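Long-range contact in protein CPn_0803/CP_1068/CPj0803/CpB0832 (Chlamydophila pneumoniae, PDB 3Q9D), which is of uncharacterised function but, as a coiled-coil protein linked to type III secretion, may act at the needle tip of the chlamydial secretion apparatus: residues L44-G56 against Q103-L116. Numbering follows the deposited sequence. Where two conformers were deposited one is given.
Sequences LELEDNVFLLLEG and QELAPQQKQAAHSL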
loop_
_atom_site.group_PDB
_atom_site.type_symbol
_atom_site.label_atom_id
_atom_site.label_comp_id
_atom_site.label_asym_id
_atom_site.label_seq_id
_atom_site.Cartn_x
_atom_site.Cartn_y
_atom_site.Cartn_z
ATOM N N LEU A 44 30.904 -1.723 35.860
ATOM C CA LEU A 44 29.555 -1.305 35.499
ATOM C C LEU A 44 28.570 -1.583 36.631
ATOM O O LEU A 44 28.549 -2.677 37.193
ATOM C CB LEU A 44 29.099 -2.012 34.221
ATOM C CG LEU A 44 28.227 -1.193 33.267
ATOM C CD1 LEU A 44 28.681 0.258 33.237
ATOM C CD2 LEU A 44 28.247 -1.794 31.871
ATOM N N GLU A 45 27.757 -0.584 36.959
ATOM C CA GLU A 45 26.769 -0.719 38.023
ATOM C C GLU A 45 25.346 -0.495 37.533
ATOM O O GLU A 45 24.879 0.640 37.469
ATOM C CB GLU A 45 27.085 0.248 39.169
ATOM N N LEU A 46 24.658 -1.586 37.206
ATOM C CA LEU A 46 23.290 -1.520 36.708
ATOM C C LEU A 46 22.275 -2.033 37.733
ATOM O O LEU A 46 22.497 -3.053 38.373
ATOM C CB LEU A 46 23.169 -2.356 35.439
ATOM C CG LEU A 46 24.077 -2.004 34.269
ATOM C CD1 LEU A 46 24.210 -3.204 33.357
ATOM C CD2 LEU A 46 23.534 -0.800 33.513
ATOM N N GLU A 47 21.147 -1.343 37.861
ATOM C CA GLU A 47 20.042 -1.822 38.691
ATOM C C GLU A 47 19.170 -2.782 37.875
ATOM O O GLU A 47 19.077 -2.628 36.657
ATOM C CB GLU A 47 19.215 -0.636 39.197
ATOM C CG GLU A 47 18.791 0.366 38.107
ATOM C CD GLU A 47 19.846 1.440 37.793
ATOM O OE1 GLU A 47 21.017 1.100 37.490
ATOM O OE2 GLU A 47 19.491 2.639 37.845
ATOM N N ASP A 48 18.538 -3.763 38.532
ATOM C CA ASP A 48 17.661 -4.725 37.847
ATOM C C ASP A 48 16.610 -3.979 37.054
ATOM O O ASP A 48 16.093 -4.465 36.031
ATOM C CB ASP A 48 16.935 -5.646 38.838
ATOM C CG ASP A 48 17.837 -6.734 39.415
ATOM O OD1 ASP A 48 18.940 -6.954 38.866
ATOM O OD2 ASP A 48 17.429 -7.383 40.412
ATOM N N ASN A 49 16.275 -2.793 37.542
ATOM C CA ASN A 49 15.222 -2.036 36.911
ATOM C C ASN A 49 15.550 -1.714 35.451
ATOM O O ASN A 49 14.638 -1.599 34.630
ATOM C CB ASN A 49 14.930 -0.764 37.701
ATOM C CG ASN A 49 13.474 -0.362 37.624
ATOM O OD1 ASN A 49 12.587 -1.214 37.515
ATOM N ND2 ASN A 49 13.215 0.942 37.668
ATOM N N VAL A 50 16.842 -1.593 35.126
ATOM C CA VAL A 50 17.268 -1.222 33.778
ATOM C C VAL A 50 16.940 -2.320 32.765
ATOM O O VAL A 50 16.497 -2.042 31.660
ATOM C CB VAL A 50 18.783 -0.897 33.716
ATOM C CG1 VAL A 50 19.202 -0.531 32.299
ATOM C CG2 VAL A 50 19.123 0.233 34.679
ATOM N N PHE A 51 17.179 -3.570 33.149
ATOM C CA PHE A 51 16.867 -4.680 32.274
ATOM C C PHE A 51 15.374 -4.739 32.042
ATOM O O PHE A 51 14.931 -5.076 30.950
ATOM C CB PHE A 51 17.350 -6.004 32.859
ATOM C CG PHE A 51 18.851 -6.179 32.795
ATOM C CD1 PHE A 51 19.439 -6.843 31.729
ATOM C CD2 PHE A 51 19.669 -5.659 33.791
ATOM C CE1 PHE A 51 20.813 -6.996 31.662
ATOM C CE2 PHE A 51 21.046 -5.809 33.728
ATOM C CZ PHE A 51 21.613 -6.480 32.658
ATOM N N LEU A 52 14.596 -4.507 33.095
ATOM C CA LEU A 52 13.142 -4.542 32.980
ATOM C C LEU A 52 12.591 -3.437 32.084
ATOM O O LEU A 52 11.729 -3.679 31.243
ATOM C CB LEU A 52 12.496 -4.459 34.364
ATOM C CG LEU A 52 10.999 -4.768 34.429
ATOM C CD1 LEU A 52 10.705 -6.136 33.837
ATOM C CD2 LEU A 52 10.490 -4.677 35.858
ATOM N N LEU A 53 13.079 -2.219 32.285
ATOM C CA LEU A 53 12.666 -1.084 31.469
ATOM C C LEU A 53 13.077 -1.276 30.012
ATOM O O LEU A 53 12.316 -0.971 29.097
ATOM C CB LEU A 53 13.266 0.212 32.014
ATOM C CG LEU A 53 12.354 1.081 32.882
ATOM C CD1 LEU A 53 12.868 1.129 34.310
ATOM C CD2 LEU A 53 12.248 2.481 32.300
ATOM N N LEU A 54 14.287 -1.788 29.806
ATOM C CA LEU A 54 14.802 -2.023 28.468
ATOM C C LEU A 54 13.958 -3.060 27.744
ATOM O O LEU A 54 13.647 -2.904 26.566
ATOM C CB LEU A 54 16.257 -2.484 28.533
ATOM C CG LEU A 54 16.960 -2.727 27.199
ATOM C CD1 LEU A 54 16.919 -1.478 26.338
ATOM C CD2 LEU A 54 18.391 -3.177 27.432
ATOM N N GLU A 55 13.578 -4.112 28.459
ATOM C CA GLU A 55 12.752 -5.162 27.861
ATOM C C GLU A 55 11.398 -4.621 27.403
ATOM O O GLU A 55 10.950 -4.922 26.294
ATOM C CB GLU A 55 12.524 -6.310 28.842
ATOM C CG GLU A 55 11.699 -7.445 28.250
ATOM C CD GLU A 55 11.395 -8.549 29.266
ATOM O OE1 GLU A 55 10.663 -8.277 30.246
ATOM O OE2 GLU A 55 11.892 -9.682 29.083
ATOM N N GLY A 56 10.736 -3.850 28.262
ATOM C CA GLY A 56 9.448 -3.259 27.907
ATOM C C GLY A 56 9.556 -2.364 26.678
ATOM O O GLY A 56 8.724 -2.421 25.783
ATOM N N GLN A 103 30.835 -8.151 30.333
ATOM C CA GLN A 103 31.250 -8.266 31.728
ATOM C C GLN A 103 30.392 -9.293 32.444
ATOM O O GLN A 103 29.274 -9.612 32.004
ATOM C CB GLN A 103 31.165 -6.923 32.443
ATOM C CG GLN A 103 29.846 -6.223 32.246
ATOM C CD GLN A 103 29.602 -5.133 33.277
ATOM O OE1 GLN A 103 30.480 -4.804 34.077
ATOM N NE2 GLN A 103 28.399 -4.567 33.264
ATOM N N GLU A 104 30.926 -9.831 33.536
ATOM C CA GLU A 104 30.179 -10.778 34.367
ATOM C C GLU A 104 28.946 -10.094 34.978
ATOM O O GLU A 104 29.020 -8.964 35.468
ATOM C CB GLU A 104 31.085 -11.343 35.468
ATOM C CG GLU A 104 30.428 -12.388 36.388
ATOM C CD GLU A 104 30.404 -13.808 35.796
ATOM O OE1 GLU A 104 30.985 -14.024 34.702
ATOM O OE2 GLU A 104 29.808 -14.711 36.439
ATOM N N LEU A 105 27.808 -10.773 34.927
ATOM C CA LEU A 105 26.590 -10.256 35.526
ATOM C C LEU A 105 26.214 -11.193 36.652
ATOM O O LEU A 105 26.531 -12.378 36.588
ATOM C CB LEU A 105 25.453 -10.212 34.490
ATOM C CG LEU A 105 25.619 -9.237 33.310
ATOM C CD1 LEU A 105 24.623 -9.534 32.171
ATOM C CD2 LEU A 105 25.492 -7.785 33.783
ATOM N N ALA A 106 25.517 -10.680 37.664
ATOM C CA ALA A 106 24.992 -11.533 38.725
ATOM C C ALA A 106 23.972 -12.474 38.099
ATOM O O ALA A 106 23.388 -12.150 37.081
ATOM C CB ALA A 106 24.337 -10.684 39.813
ATOM N N PRO A 107 23.750 -13.642 38.706
ATOM C CA PRO A 107 22.900 -14.650 38.050
ATOM C C PRO A 107 21.527 -14.158 37.546
ATOM O O PRO A 107 21.150 -14.492 36.415
ATOM C CB PRO A 107 22.758 -15.728 39.128
ATOM C CG PRO A 107 24.082 -15.623 39.893
ATOM C CD PRO A 107 24.380 -14.156 39.942
ATOM N N GLN A 108 20.789 -13.378 38.331
ATOM C CA GLN A 108 19.479 -12.915 37.853
ATOM C C GLN A 108 19.578 -11.983 36.651
ATOM O O GLN A 108 18.738 -12.027 35.748
ATOM C CB GLN A 108 18.662 -12.279 38.969
ATOM C CG GLN A 108 18.225 -13.297 40.015
ATOM C CD GLN A 108 17.294 -12.716 41.059
ATOM O OE1 GLN A 108 16.852 -11.569 40.951
ATOM N NE2 GLN A 108 16.991 -13.507 42.085
ATOM N N GLN A 109 20.608 -11.149 36.632
ATOM C CA GLN A 109 20.817 -10.264 35.497
ATOM C C GLN A 109 21.358 -11.035 34.305
ATOM O O GLN A 109 21.006 -10.753 33.165
ATOM C CB GLN A 109 21.749 -9.115 35.876
ATOM C CG GLN A 109 21.103 -8.119 36.829
ATOM C CD GLN A 109 21.884 -6.814 36.931
ATOM O OE1 GLN A 109 23.060 -6.756 36.580
ATOM N NE2 GLN A 109 21.220 -5.756 37.391
ATOM N N LYS A 110 22.213 -12.021 34.561
ATOM C CA LYS A 110 22.707 -12.823 33.454
ATOM C C LYS A 110 21.541 -13.531 32.773
ATOM O O LYS A 110 21.452 -13.539 31.537
ATOM C CB LYS A 110 23.771 -13.822 33.901
ATOM C CG LYS A 110 24.472 -14.516 32.755
ATOM C CD LYS A 110 25.513 -15.537 33.283
ATOM C CE LYS A 110 26.684 -14.848 33.977
ATOM N NZ LYS A 110 27.721 -15.832 34.468
ATOM N N GLN A 111 20.640 -14.117 33.564
ATOM C CA GLN A 111 19.437 -14.735 33.000
ATOM C C GLN A 111 18.591 -13.767 32.167
ATOM O O GLN A 111 18.058 -14.130 31.101
ATOM C CB GLN A 111 18.568 -15.351 34.102
ATOM C CG GLN A 111 19.134 -16.608 34.735
ATOM C CD GLN A 111 18.139 -17.259 35.687
ATOM O OE1 GLN A 111 17.174 -16.624 36.122
ATOM N NE2 GLN A 111 18.362 -18.532 36.002
ATOM N N ALA A 112 18.446 -12.540 32.653
ATOM C CA ALA A 112 17.655 -11.556 31.917
ATOM C C ALA A 112 18.351 -11.190 30.606
ATOM O O ALA A 112 17.695 -11.041 29.584
ATOM C CB ALA A 112 17.392 -10.307 32.767
ATOM N N ALA A 113 19.679 -11.050 30.636
ATOM C CA ALA A 113 20.434 -10.744 29.423
ATOM C C ALA A 113 20.237 -11.864 28.403
ATOM O O ALA A 113 19.997 -11.595 27.221
ATOM C CB ALA A 113 21.952 -10.538 29.720
ATOM N N HIS A 114 20.322 -13.118 28.853
ATOM C CA HIS A 114 20.110 -14.237 27.924
ATOM C C HIS A 114 18.708 -14.207 27.330
ATOM O O HIS A 114 18.524 -14.516 26.162
ATOM C CB HIS A 114 20.402 -15.590 28.585
ATOM C CG HIS A 114 21.861 -15.809 28.844
ATOM N ND1 HIS A 114 22.838 -15.278 28.037
ATOM C CD2 HIS A 114 22.505 -16.475 29.828
ATOM C CE1 HIS A 114 24.028 -15.619 28.502
ATOM N NE2 HIS A 114 23.852 -16.344 29.586
ATOM N N SER A 115 17.725 -13.810 28.131
ATOM C CA SER A 115 16.351 -13.750 27.648
ATOM C C SER A 115 16.218 -12.646 26.583
ATOM O O SER A 115 15.552 -12.833 25.551
ATOM C CB SER A 115 15.390 -13.483 28.814
ATOM O OG SER A 115 14.064 -13.359 28.355
ATOM N N LEU A 116 16.849 -11.501 26.837
ATOM C CA LEU A 116 16.811 -10.376 25.894
ATOM C C LEU A 116 17.510 -10.739 24.593
ATOM O O LEU A 116 17.055 -10.381 23.500
ATOM C CB LEU A 116 17.485 -9.139 26.484
ATOM C CG LEU A 116 16.735 -8.421 27.613
ATOM C CD1 LEU A 116 17.603 -7.263 28.134
ATOM C CD2 LEU A 116 15.334 -7.928 27.167
HETATM O O HOH W 1 13.346 -10.989 27.229
#
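The Phe51 ring meets Leu116 CD1 at its edge, near the ring plane. Leu105 CD2, Ala112 CB, Ala113 CB and the Gln109 amide all reach it obliquely. The nearest is the amide carbon: Gln109 CD lies 3.5 Å from Phe51 CE2, with ring and amide planes 49° apart. Phe51 is a knob in the hole formed by Gln109, Ala112, Ala113 and Leu116. Its CG stands anti to the carbonyl carbon (chi1 -73°), and its CB already points at the other helix. The extended Gln109 chain carries NE2 to two acceptors. Gln109 NE2 donates to Leu46 O at 3.1 Å, fairly straight but from above the carbonyl plane. Gln109 NE2 also donates to Asp48 OD1 at 3.0 Å, a more bent bond on the anti side of the carboxylate. The two bonds probably limit rotation of the Gln109 amide beside the ring. Further along, Leu116 CD2 packs 3.6 Å from Glu55 CB. A water links Glu55 OE2, to which it donates, with Ser115 OG, from which it accepts. Leu54 reaches Leu116 CD1 and also touches helices 70-82 and 86-98. Helix segments 48-56 and 107-116 run nearly parallel, 15° apart, in the N-terminal helical bundle of this CT_584-like protein.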